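Local coordinates for protein peptidylprolyl isomerase (PDB 6MKE) that probably catalyses cis-trans isomerisation of peptidyl-prolyl bonds as an FKBP-type enzyme and binds the macrolide FK506 (8-deethyl-8-[but-3-enyl]-ascomycin), at residues A[84-89]-A[119-124]; A[41-46]-A[65-70]; A[74-79]-A[94-99]. All blocks are in the same frame, centred on the assembly; numbering follows the deposited sequence.

Contact 1 (A[84-89]-A[119-124]); sequences KSMKKG and FEIELL. With FK5 (8-deethyl-8-[but-3-enyl]-ascomycin), chain E.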
# COMPACT_ATOMS: atom_id res chain seq x y z
N LYS A 84 3.72 -1.33 -7.16
CA LYS A 84 4.25 -1.43 -8.52
C LYS A 84 4.03 -0.15 -9.31
O LYS A 84 4.78 0.12 -10.26
CB LYS A 84 3.62 -2.61 -9.25
N SER A 85 3.04 0.66 -8.94
CA SER A 85 2.77 1.92 -9.64
C SER A 85 3.58 3.09 -9.09
O SER A 85 3.52 4.18 -9.66
CB SER A 85 1.28 2.26 -9.56
OG SER A 85 0.94 2.82 -8.30
N MET A 86 4.34 2.89 -8.02
CA MET A 86 5.03 3.99 -7.35
C MET A 86 6.43 4.19 -7.92
O MET A 86 7.06 3.26 -8.43
CB MET A 86 5.12 3.72 -5.85
CG MET A 86 3.79 3.43 -5.18
SD MET A 86 3.94 3.18 -3.39
CE MET A 86 4.59 4.77 -2.88
N LYS A 87 6.91 5.43 -7.82
CA LYS A 87 8.28 5.79 -8.17
C LYS A 87 9.17 5.74 -6.93
O LYS A 87 8.69 5.78 -5.79
CB LYS A 87 8.33 7.18 -8.79
CG LYS A 87 7.25 7.47 -9.81
CD LYS A 87 7.45 6.67 -11.08
CE LYS A 87 7.08 7.49 -12.31
NZ LYS A 87 5.74 8.12 -12.17
N LYS A 88 10.47 5.67 -7.17
CA LYS A 88 11.43 5.72 -6.07
C LYS A 88 11.32 7.06 -5.34
O LYS A 88 11.39 8.12 -5.96
CB LYS A 88 12.85 5.51 -6.59
CG LYS A 88 13.91 5.43 -5.50
CD LYS A 88 15.28 5.04 -6.07
CE LYS A 88 15.27 3.61 -6.61
NZ LYS A 88 16.61 3.21 -7.15
N GLY A 89 11.13 6.99 -4.02
CA GLY A 89 10.94 8.18 -3.21
C GLY A 89 9.51 8.66 -3.10
O GLY A 89 9.24 9.56 -2.29
N PHE A 119 -3.96 3.03 3.28
CA PHE A 119 -2.53 2.87 3.54
C PHE A 119 -1.76 4.09 3.05
O PHE A 119 -1.93 4.52 1.91
CB PHE A 119 -1.97 1.62 2.86
CG PHE A 119 -2.23 0.35 3.61
CD1 PHE A 119 -1.46 0.00 4.70
CD2 PHE A 119 -3.22 -0.52 3.19
CE1 PHE A 119 -1.69 -1.18 5.38
CE2 PHE A 119 -3.45 -1.71 3.86
CZ PHE A 119 -2.69 -2.03 4.96
N GLU A 120 -0.91 4.62 3.92
CA GLU A 120 0.06 5.64 3.56
C GLU A 120 1.40 4.95 3.39
O GLU A 120 2.00 4.49 4.36
CB GLU A 120 0.11 6.73 4.64
CG GLU A 120 0.97 7.92 4.31
CD GLU A 120 0.89 8.97 5.39
OE1 GLU A 120 -0.18 9.59 5.55
OE2 GLU A 120 1.90 9.16 6.10
N ILE A 121 1.87 4.84 2.14
CA ILE A 121 3.07 4.09 1.80
C ILE A 121 4.12 5.03 1.22
O ILE A 121 3.80 5.87 0.37
CB ILE A 121 2.76 2.95 0.81
CG1 ILE A 121 1.62 2.07 1.33
CG2 ILE A 121 4.00 2.11 0.55
CD1 ILE A 121 1.13 1.05 0.32
N GLU A 122 5.36 4.87 1.66
CA GLU A 122 6.50 5.60 1.10
C GLU A 122 7.50 4.60 0.55
O GLU A 122 8.05 3.78 1.30
CB GLU A 122 7.16 6.50 2.14
CG GLU A 122 8.41 7.20 1.63
CD GLU A 122 9.06 8.09 2.67
OE1 GLU A 122 8.55 8.15 3.80
OE2 GLU A 122 10.08 8.73 2.34
N LEU A 123 7.75 4.66 -0.76
CA LEU A 123 8.67 3.75 -1.44
C LEU A 123 10.09 4.26 -1.23
O LEU A 123 10.50 5.24 -1.86
CB LEU A 123 8.31 3.63 -2.92
CG LEU A 123 9.19 2.79 -3.84
CD1 LEU A 123 9.57 1.48 -3.17
CD2 LEU A 123 8.47 2.52 -5.15
N LEU A 124 10.84 3.59 -0.36
CA LEU A 124 12.18 4.05 0.00
C LEU A 124 13.23 3.59 -1.00
O LEU A 124 14.02 4.39 -1.51
CB LEU A 124 12.54 3.56 1.40
CG LEU A 124 11.61 4.00 2.53
CD1 LEU A 124 11.94 3.24 3.81
CD2 LEU A 124 11.72 5.51 2.75
C1 FK5 E . -0.09 -7.59 4.06
C2 FK5 E . -0.34 -6.11 4.35
C3 FK5 E . 0.44 -5.20 3.40
C4 FK5 E . 1.90 -5.12 3.81
C5 FK5 E . 2.05 -4.69 5.25
C6 FK5 E . 1.29 -5.61 6.18
C8 FK5 E . -1.16 -5.39 6.51
C9 FK5 E . -0.94 -4.84 7.92
C10 FK5 E . -0.98 -5.80 9.13
C11 FK5 E . -1.85 -7.03 8.85
C12 FK5 E . -1.52 -8.15 9.85
C13 FK5 E . -0.03 -8.43 9.91
C14 FK5 E . 0.72 -7.14 10.20
C15 FK5 E . 2.24 -7.27 10.20
C16 FK5 E . 2.81 -8.03 9.01
C17 FK5 E . 4.34 -7.93 8.86
C18 FK5 E . 5.06 -8.98 9.71
C19 FK5 E . 4.99 -10.40 9.19
C20 FK5 E . 3.98 -11.20 9.51
C21 FK5 E . 3.72 -12.59 8.98
C22 FK5 E . 2.70 -12.46 7.85
C23 FK5 E . 3.28 -12.06 6.50
C24 FK5 E . 2.27 -11.52 5.49
C25 FK5 E . 1.85 -10.06 5.73
C26 FK5 E . 0.64 -9.69 4.85
C27 FK5 E . -0.58 -10.55 5.08
C28 FK5 E . -1.06 -11.32 4.11
C29 FK5 E . -2.19 -12.30 4.18
C30 FK5 E . -3.08 -12.19 2.93
C31 FK5 E . -4.23 -13.18 2.94
C32 FK5 E . -3.66 -14.59 3.02
C33 FK5 E . -2.80 -14.75 4.25
C34 FK5 E . -1.66 -13.74 4.27
C35 FK5 E . -3.34 -6.71 8.90
C36 FK5 E . 4.84 -6.54 9.22
C37 FK5 E . 6.11 -10.79 8.27
C38 FK5 E . 3.19 -13.49 10.11
C39 FK5 E . 3.15 -14.94 9.73
C40 FK5 E . 4.17 -15.72 9.63
C41 FK5 E . 3.02 -9.10 5.49
C42 FK5 E . -1.19 -10.47 6.45
C43 FK5 E . -0.09 -10.73 10.55
C44 FK5 E . 3.07 -7.02 12.42
C45 FK5 E . -6.25 -12.46 1.89
N7 FK5 E . -0.11 -5.72 5.75
O1 FK5 E . 0.36 -8.29 5.11
O2 FK5 E . -0.26 -8.07 2.97
O3 FK5 E . -2.32 -5.48 6.12
O4 FK5 E . -0.72 -3.65 8.06
O5 FK5 E . 0.39 -6.16 9.21
O6 FK5 E . -1.32 -5.27 10.36
O7 FK5 E . 0.24 -9.40 10.92
O8 FK5 E . 2.61 -7.91 11.42
O9 FK5 E . 1.52 -12.65 7.99
O10 FK5 E . 2.82 -11.63 4.18
O11 FK5 E . -4.99 -13.10 1.74
O12 FK5 E . -4.72 -15.55 3.02

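Contact 2 (A[41-46]-A[65-70]); sequences KVSVHY and PFVFTL. With FK5 (8-deethyl-8-[but-3-enyl]-ascomycin), chain E.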
# COMPACT_ATOMS: atom_id res chain seq x y z
N LYS A 41 13.00 -6.80 -3.97
CA LYS A 41 12.84 -6.73 -2.52
C LYS A 41 12.71 -5.25 -2.18
O LYS A 41 13.71 -4.53 -2.09
CB LYS A 41 14.01 -7.39 -1.81
CG LYS A 41 13.99 -8.91 -1.89
CD LYS A 41 15.28 -9.53 -1.35
CE LYS A 41 16.38 -9.55 -2.41
NZ LYS A 41 16.07 -10.48 -3.53
N VAL A 42 11.48 -4.80 -1.98
CA VAL A 42 11.13 -3.40 -1.82
C VAL A 42 11.12 -3.04 -0.34
O VAL A 42 10.67 -3.84 0.49
CB VAL A 42 9.76 -3.13 -2.47
CG1 VAL A 42 9.21 -1.78 -2.07
CG2 VAL A 42 9.86 -3.25 -3.99
N SER A 43 11.60 -1.84 -0.01
CA SER A 43 11.61 -1.33 1.36
C SER A 43 10.71 -0.11 1.45
O SER A 43 10.84 0.82 0.64
CB SER A 43 13.03 -0.97 1.81
OG SER A 43 13.86 -2.12 1.88
N VAL A 44 9.79 -0.11 2.42
CA VAL A 44 8.81 0.96 2.56
C VAL A 44 8.61 1.33 4.02
O VAL A 44 8.93 0.58 4.94
CB VAL A 44 7.44 0.59 1.94
CG1 VAL A 44 7.58 0.19 0.48
CG2 VAL A 44 6.78 -0.52 2.75
N HIS A 45 8.06 2.53 4.22
CA HIS A 45 7.34 2.90 5.43
C HIS A 45 5.85 2.84 5.14
O HIS A 45 5.41 3.17 4.03
CB HIS A 45 7.71 4.31 5.90
CG HIS A 45 9.09 4.43 6.47
ND1 HIS A 45 9.68 3.43 7.20
CD2 HIS A 45 9.98 5.45 6.41
CE1 HIS A 45 10.89 3.82 7.57
NE2 HIS A 45 11.10 5.04 7.10
N TYR A 46 5.06 2.44 6.13
CA TYR A 46 3.62 2.43 5.92
C TYR A 46 2.87 2.69 7.22
O TYR A 46 3.40 2.48 8.32
CB TYR A 46 3.15 1.12 5.26
CG TYR A 46 3.04 -0.08 6.18
CD1 TYR A 46 1.90 -0.29 6.96
CD2 TYR A 46 4.06 -1.02 6.23
CE1 TYR A 46 1.80 -1.39 7.79
CE2 TYR A 46 3.96 -2.13 7.05
CZ TYR A 46 2.84 -2.31 7.83
OH TYR A 46 2.74 -3.41 8.64
N PRO A 65 12.07 -0.01 8.30
CA PRO A 65 11.21 -0.16 7.13
C PRO A 65 10.64 -1.57 7.01
O PRO A 65 11.19 -2.54 7.55
CB PRO A 65 12.14 0.15 5.95
CG PRO A 65 13.30 0.90 6.56
CD PRO A 65 13.45 0.33 7.93
N PHE A 66 9.53 -1.67 6.29
CA PHE A 66 8.93 -2.95 5.96
C PHE A 66 9.45 -3.42 4.61
O PHE A 66 9.56 -2.63 3.67
CB PHE A 66 7.41 -2.85 5.94
CG PHE A 66 6.72 -4.09 5.44
CD1 PHE A 66 6.66 -5.23 6.23
CD2 PHE A 66 6.14 -4.12 4.19
CE1 PHE A 66 6.02 -6.37 5.77
CE2 PHE A 66 5.51 -5.26 3.72
CZ PHE A 66 5.45 -6.39 4.52
N VAL A 67 9.78 -4.71 4.52
CA VAL A 67 10.41 -5.28 3.33
C VAL A 67 9.59 -6.46 2.85
O VAL A 67 9.25 -7.35 3.65
CB VAL A 67 11.86 -5.71 3.62
CG1 VAL A 67 12.49 -6.35 2.39
CG2 VAL A 67 12.69 -4.51 4.09
N PHE A 68 9.27 -6.48 1.56
CA PHE A 68 8.55 -7.59 0.95
C PHE A 68 8.97 -7.70 -0.51
O PHE A 68 9.53 -6.76 -1.08
CB PHE A 68 7.02 -7.42 1.08
CG PHE A 68 6.41 -6.45 0.09
CD1 PHE A 68 5.84 -6.90 -1.09
CD2 PHE A 68 6.39 -5.09 0.37
CE1 PHE A 68 5.27 -6.01 -1.98
CE2 PHE A 68 5.81 -4.20 -0.52
CZ PHE A 68 5.25 -4.66 -1.71
N THR A 69 8.70 -8.86 -1.10
CA THR A 69 9.06 -9.12 -2.49
C THR A 69 7.87 -8.80 -3.39
O THR A 69 6.78 -9.35 -3.22
CB THR A 69 9.50 -10.57 -2.68
OG1 THR A 69 10.60 -10.85 -1.80
CG2 THR A 69 9.95 -10.81 -4.11
N LEU A 70 8.09 -7.92 -4.37
CA LEU A 70 7.02 -7.42 -5.21
C LEU A 70 6.62 -8.44 -6.27
O LEU A 70 7.47 -9.08 -6.89
CB LEU A 70 7.45 -6.11 -5.88
CG LEU A 70 6.41 -5.36 -6.71
CD1 LEU A 70 5.28 -4.83 -5.82
CD2 LEU A 70 7.06 -4.24 -7.49
C1 FK5 E . -0.09 -7.59 4.06
C2 FK5 E . -0.34 -6.11 4.35
C3 FK5 E . 0.44 -5.20 3.40
C4 FK5 E . 1.90 -5.12 3.81
C5 FK5 E . 2.05 -4.69 5.25
C6 FK5 E . 1.29 -5.61 6.18
C8 FK5 E . -1.16 -5.39 6.51
C9 FK5 E . -0.94 -4.84 7.92
C10 FK5 E . -0.98 -5.80 9.13
C11 FK5 E . -1.85 -7.03 8.85
C12 FK5 E . -1.52 -8.15 9.85
C13 FK5 E . -0.03 -8.43 9.91
C14 FK5 E . 0.72 -7.14 10.20
C15 FK5 E . 2.24 -7.27 10.20
C16 FK5 E . 2.81 -8.03 9.01
C17 FK5 E . 4.34 -7.93 8.86
C18 FK5 E . 5.06 -8.98 9.71
C19 FK5 E . 4.99 -10.40 9.19
C20 FK5 E . 3.98 -11.20 9.51
C21 FK5 E . 3.72 -12.59 8.98
C22 FK5 E . 2.70 -12.46 7.85
C23 FK5 E . 3.28 -12.06 6.50
C24 FK5 E . 2.27 -11.52 5.49
C25 FK5 E . 1.85 -10.06 5.73
C26 FK5 E . 0.64 -9.69 4.85
C27 FK5 E . -0.58 -10.55 5.08
C28 FK5 E . -1.06 -11.32 4.11
C29 FK5 E . -2.19 -12.30 4.18
C30 FK5 E . -3.08 -12.19 2.93
C31 FK5 E . -4.23 -13.18 2.94
C32 FK5 E . -3.66 -14.59 3.02
C33 FK5 E . -2.80 -14.75 4.25
C34 FK5 E . -1.66 -13.74 4.27
C35 FK5 E . -3.34 -6.71 8.90
C36 FK5 E . 4.84 -6.54 9.22
C37 FK5 E . 6.11 -10.79 8.27
C38 FK5 E . 3.19 -13.49 10.11
C39 FK5 E . 3.15 -14.94 9.73
C40 FK5 E . 4.17 -15.72 9.63
C41 FK5 E . 3.02 -9.10 5.49
C42 FK5 E . -1.19 -10.47 6.45
C43 FK5 E . -0.09 -10.73 10.55
C44 FK5 E . 3.07 -7.02 12.42
C45 FK5 E . -6.25 -12.46 1.89
N7 FK5 E . -0.11 -5.72 5.75
O1 FK5 E . 0.36 -8.29 5.11
O2 FK5 E . -0.26 -8.07 2.97
O3 FK5 E . -2.32 -5.48 6.12
O4 FK5 E . -0.72 -3.65 8.06
O5 FK5 E . 0.39 -6.16 9.21
O6 FK5 E . -1.32 -5.27 10.36
O7 FK5 E . 0.24 -9.40 10.92
O8 FK5 E . 2.61 -7.91 11.42
O9 FK5 E . 1.52 -12.65 7.99
O10 FK5 E . 2.82 -11.63 4.18
O11 FK5 E . -4.99 -13.10 1.74
O12 FK5 E . -4.72 -15.55 3.02

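Contact 3 (A[74-79]-A[94-99]); sequences EVIRGW and FEIPSD. With FK5 (8-deethyl-8-[but-3-enyl]-ascomycin), chain E.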
# COMPACT_ATOMS: atom_id res chain seq x y z
N GLU A 74 2.83 -12.38 -1.77
CA GLU A 74 2.92 -12.57 -0.33
C GLU A 74 2.24 -11.45 0.45
O GLU A 74 2.12 -11.55 1.67
CB GLU A 74 4.39 -12.68 0.10
CG GLU A 74 5.23 -11.46 -0.21
CD GLU A 74 6.71 -11.68 0.06
OE1 GLU A 74 7.18 -12.83 -0.09
OE2 GLU A 74 7.40 -10.70 0.42
N VAL A 75 1.81 -10.38 -0.22
CA VAL A 75 1.04 -9.31 0.40
C VAL A 75 -0.31 -9.22 -0.31
O VAL A 75 -0.53 -9.85 -1.35
CB VAL A 75 1.78 -7.96 0.36
CG1 VAL A 75 3.03 -8.00 1.22
CG2 VAL A 75 2.12 -7.57 -1.07
N ILE A 76 -1.20 -8.42 0.27
CA ILE A 76 -2.54 -8.29 -0.30
C ILE A 76 -2.45 -7.69 -1.70
O ILE A 76 -1.53 -6.93 -2.03
CB ILE A 76 -3.45 -7.44 0.60
CG1 ILE A 76 -2.88 -6.04 0.80
CG2 ILE A 76 -3.67 -8.14 1.94
CD1 ILE A 76 -3.74 -5.16 1.69
N ARG A 77 -3.42 -8.06 -2.54
CA ARG A 77 -3.40 -7.69 -3.95
C ARG A 77 -3.26 -6.18 -4.14
O ARG A 77 -2.53 -5.73 -5.04
CB ARG A 77 -4.67 -8.20 -4.62
CG ARG A 77 -4.74 -7.99 -6.12
CD ARG A 77 -5.75 -8.94 -6.73
NE ARG A 77 -7.11 -8.71 -6.24
CZ ARG A 77 -8.08 -8.18 -6.96
NH1 ARG A 77 -7.85 -7.82 -8.22
NH2 ARG A 77 -9.29 -8.01 -6.44
N GLY A 78 -3.94 -5.39 -3.31
CA GLY A 78 -3.84 -3.95 -3.43
C GLY A 78 -2.43 -3.42 -3.25
O GLY A 78 -2.06 -2.41 -3.86
N TRP A 79 -1.62 -4.10 -2.43
CA TRP A 79 -0.24 -3.66 -2.22
C TRP A 79 0.65 -4.00 -3.41
O TRP A 79 1.46 -3.17 -3.83
CB TRP A 79 0.33 -4.29 -0.95
CG TRP A 79 0.29 -3.38 0.24
CD1 TRP A 79 -0.81 -2.84 0.84
CD2 TRP A 79 1.42 -2.91 1.00
NE1 TRP A 79 -0.45 -2.06 1.91
CE2 TRP A 79 0.92 -2.09 2.03
CE3 TRP A 79 2.80 -3.11 0.90
CZ2 TRP A 79 1.75 -1.46 2.95
CZ3 TRP A 79 3.63 -2.48 1.82
CH2 TRP A 79 3.10 -1.67 2.83
N PHE A 94 -3.21 5.27 -0.25
CA PHE A 94 -3.96 4.29 -1.02
C PHE A 94 -5.31 4.00 -0.37
O PHE A 94 -5.41 3.90 0.86
CB PHE A 94 -3.17 2.98 -1.16
CG PHE A 94 -1.99 3.08 -2.09
CD1 PHE A 94 -2.10 2.71 -3.42
CD2 PHE A 94 -0.77 3.54 -1.63
CE1 PHE A 94 -1.01 2.80 -4.27
CE2 PHE A 94 0.32 3.63 -2.48
CZ PHE A 94 0.20 3.26 -3.80
N GLU A 95 -6.34 3.87 -1.20
CA GLU A 95 -7.64 3.34 -0.78
C GLU A 95 -7.78 1.96 -1.40
O GLU A 95 -7.87 1.83 -2.63
CB GLU A 95 -8.79 4.25 -1.19
CG GLU A 95 -10.15 3.78 -0.67
CD GLU A 95 -11.25 4.80 -0.86
OE1 GLU A 95 -12.18 4.54 -1.66
OE2 GLU A 95 -11.20 5.87 -0.20
N ILE A 96 -7.79 0.93 -0.56
CA ILE A 96 -7.76 -0.46 -0.98
C ILE A 96 -9.09 -1.10 -0.58
O ILE A 96 -9.34 -1.31 0.61
CB ILE A 96 -6.58 -1.22 -0.36
CG1 ILE A 96 -5.25 -0.55 -0.74
CG2 ILE A 96 -6.59 -2.68 -0.79
CD1 ILE A 96 -4.03 -1.35 -0.31
N PRO A 97 -9.97 -1.42 -1.53
CA PRO A 97 -11.23 -2.09 -1.17
C PRO A 97 -10.96 -3.48 -0.61
O PRO A 97 -9.87 -4.05 -0.75
CB PRO A 97 -11.99 -2.17 -2.50
CG PRO A 97 -11.33 -1.16 -3.39
CD PRO A 97 -9.90 -1.11 -2.97
N SER A 98 -12.00 -4.03 0.04
CA SER A 98 -11.87 -5.33 0.68
C SER A 98 -11.47 -6.41 -0.31
O SER A 98 -10.64 -7.28 0.00
CB SER A 98 -13.18 -5.71 1.37
OG SER A 98 -14.24 -5.81 0.44
N ASP A 99 -12.03 -6.39 -1.53
CA ASP A 99 -11.65 -7.43 -2.48
C ASP A 99 -10.25 -7.22 -3.05
O ASP A 99 -9.79 -8.07 -3.83
CB ASP A 99 -12.68 -7.54 -3.62
CG ASP A 99 -12.85 -6.25 -4.39
OD1 ASP A 99 -12.82 -5.17 -3.77
OD2 ASP A 99 -13.01 -6.32 -5.63
C1 FK5 E . -0.09 -7.59 4.06
C2 FK5 E . -0.34 -6.11 4.35
C3 FK5 E . 0.44 -5.20 3.40
C4 FK5 E . 1.90 -5.12 3.81
C5 FK5 E . 2.05 -4.69 5.25
C6 FK5 E . 1.29 -5.61 6.18
C8 FK5 E . -1.16 -5.39 6.51
C9 FK5 E . -0.94 -4.84 7.92
C10 FK5 E . -0.98 -5.80 9.13
C11 FK5 E . -1.85 -7.03 8.85
C12 FK5 E . -1.52 -8.15 9.85
C13 FK5 E . -0.03 -8.43 9.91
C14 FK5 E . 0.72 -7.14 10.20
C15 FK5 E . 2.24 -7.27 10.20
C16 FK5 E . 2.81 -8.03 9.01
C17 FK5 E . 4.34 -7.93 8.86
C18 FK5 E . 5.06 -8.98 9.71
C19 FK5 E . 4.99 -10.40 9.19
C20 FK5 E . 3.98 -11.20 9.51
C21 FK5 E . 3.72 -12.59 8.98
C22 FK5 E . 2.70 -12.46 7.85
C23 FK5 E . 3.28 -12.06 6.50
C24 FK5 E . 2.27 -11.52 5.49
C25 FK5 E . 1.85 -10.06 5.73
C26 FK5 E . 0.64 -9.69 4.85
C27 FK5 E . -0.58 -10.55 5.08
C28 FK5 E . -1.06 -11.32 4.11
C29 FK5 E . -2.19 -12.30 4.18
C30 FK5 E . -3.08 -12.19 2.93
C31 FK5 E . -4.23 -13.18 2.94
C32 FK5 E . -3.66 -14.59 3.02
C33 FK5 E . -2.80 -14.75 4.25
C34 FK5 E . -1.66 -13.74 4.27
C35 FK5 E . -3.34 -6.71 8.90
C36 FK5 E . 4.84 -6.54 9.22
C37 FK5 E . 6.11 -10.79 8.27
C38 FK5 E . 3.19 -13.49 10.11
C39 FK5 E . 3.15 -14.94 9.73
C40 FK5 E . 4.17 -15.72 9.63
C41 FK5 E . 3.02 -9.10 5.49
C42 FK5 E . -1.19 -10.47 6.45
C43 FK5 E . -0.09 -10.73 10.55
C44 FK5 E . 3.07 -7.02 12.42
C45 FK5 E . -6.25 -12.46 1.89
N7 FK5 E . -0.11 -5.72 5.75
O1 FK5 E . 0.36 -8.29 5.11
O2 FK5 E . -0.26 -8.07 2.97
O3 FK5 E . -2.32 -5.48 6.12
O4 FK5 E . -0.72 -3.65 8.06
O5 FK5 E . 0.39 -6.16 9.21
O6 FK5 E . -1.32 -5.27 10.36
O7 FK5 E . 0.24 -9.40 10.92
O8 FK5 E . 2.61 -7.91 11.42
O9 FK5 E . 1.52 -12.65 7.99
O10 FK5 E . 2.82 -11.63 4.18
O11 FK5 E . -4.99 -13.10 1.74
O12 FK5 E . -4.72 -15.55 3.02
O HOH W 1 -7.26 -9.90 -3.48

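Contact 1 (A[84-89]-A[119-124])
Segment 84-89 is joined to strand 119-124 by one backbone hydrogen bond, in which G89 N donates to L123 O over 2.9 Å while the end-to-end directions of residues 86-89 and 121-124 diverge by 53°. This is the FKBP fold, an antiparallel sheet wrapped against the short helix 77-84, and the segment leads from that helix back into the sheet at strand 91-96. The bond is somewhat bent, with an N-H...O angle of 140°, although G89 N lies nearly in line with the L123 carbonyl. G89 has positive phi where it donates to the strand.

Two apolar side chains carry most of the remaining contact. M86 points at the strand and runs extended through chi2 before bending at chi3 (61°), which brings CE against the strand backbone, 3.5 Å from I121 O. Its sulfur touches the I121 branch methyl, SD to CG2 being 4.1 Å, with the two side chains crossing at about a right angle. L123 answers from the strand: its CG, anti to the backbone N, carries the branch across to the loop, where the CD2 methyl packs on M86 CB at 3.6 Å.

K88 turns away from the strand, and its ammonium goes to E34 in a salt bridge, while W126 receives it in a cation-pi contact. The interior side of the strand also faces other partners: I121 packs on V44 and F94, and F119 sets its ring edge-to-face with W79. At that end F119 CZ lies 3.7 Å from O3 of the bound macrolide, far from the loop. At the loop end, the backbone oxygen K87 O lies against the leucine methyl, 3.3 Å from L123 CD2, a van der Waals contact.

Contact 2 (A[41-46]-A[65-70])
V42 and V44 pair with F68 and F66 through four backbone hydrogen bonds, joining strands 41-46 and 66-69 antiparallel at 155°. The V44-F66 bonds are the shorter couple, F66 N to V44 O measuring 2.7 Å, whereas F68 N to V42 O stretches to 3.2 Å.

Packing is tight on the face bearing V42, V44, F66 and F68, which lies against helix 77-84. V44 CG2 reaches the F66 ring at its edge, in plane, 3.9 Å from CD2. Y46 comes from beyond the last pair: with CG between the backbone N and carbonyl carbon (chi1 78°), its ring sends an edge toward the F66 face in an offset edge-to-face pair, planes at 85° and centroids 5.5 Å apart. W79 meets Y46 edge-to-face as well.

The other face is more open and lightly held. In one of its two conformers S43 sets OG beside V67 CG2, K41 CG passes T69 OG1 at 3.9 Å, and the lysine chain then leads away; K41 and V67 are exposed.

Macrolide carbon C5 lies over one face of both the Y46 and F66 rings, and Y46 CE1 approaches ligand O4 at 3.4 Å. The chemistry implies an aromatic, largely apolar pocket wall, with D57 OD2 shared between Y46 OH and the ligand, which probably helps orient the hydroxyl.

Contact 3 (A[74-79]-A[94-99])
I76 places CG1 between its backbone N and carbonyl carbon (chi1 59°) and runs on extended, while I96 sets CG1 anti to its carbonyl carbon (chi1 -58°), and the two CD1 methyls meet at 4.3 Å. The same I96 methyl packs more closely on W79 CD1, at 3.7 Å, approaching the indole obliquely. G78 lies between R77 and W79 in the chain, and I96 CG2 stands 4.0 Å from G78 CA, so the isoleucine at the end of strand 91-96 packs directly on the backbone at the start of helix 77-84. I76 occupies the N-cap position, and its carbonyl accepts a hydrogen bond from W79 N.

At the surface R77 folds back by a bend at chi3, and NH2 donates to D99 O over 2.7 Å. The acceptor is near the guanidinium plane, yet the donor stands 44° out of the carbonyl plane, away from a lone-pair direction. A water closes a second path, accepting from R77 NE and donating to D99 O, so two routes hold this edge of the guanidinium. The D99 carboxylate lies beyond salt-bridge range of R77 and pairs with R21 instead; Y100 takes R77 in a cation-pi contact.

The side of 74-79 turned from the strand forms part of the macrolide site of this FKBP domain. I76 N donates to ligand O2 at 2.9 Å, ligand O10 donates to E74 O at 2.6 Å, and ring carbon C3 stands 3.3 Å above the centre of the W79 indole plane. The chemistry implies a divided role: I96 packs obliquely against the CD1 corner of the indole, while backbone N-H and C=O groups of 74-76 supply directional polar recognition of the ligand.

Contacts 1 and 2 join at neighbouring strands 41-50 and 117-126, their centres 9 Å apart, with probable hydrogen bonds E122 N to H45 O and L124 N to S43 O, both 2.9 Å. Contact 3 lies about 14 Å from contact 1 and 15 Å from contact 2, measured between centres, yet W79 reaches both: NE1 is 3.4 Å from F119 CD2, and CE3 is 3.5 Å from F68 CE2. E74 OE2 also accepts from T69 N at 2.7 Å, tying the 74-79 turn to contact 2. Around the macrolide, contact 3 supplies floor and polar groups, contact 2 an aromatic wall, and contact 1 the F119 edge.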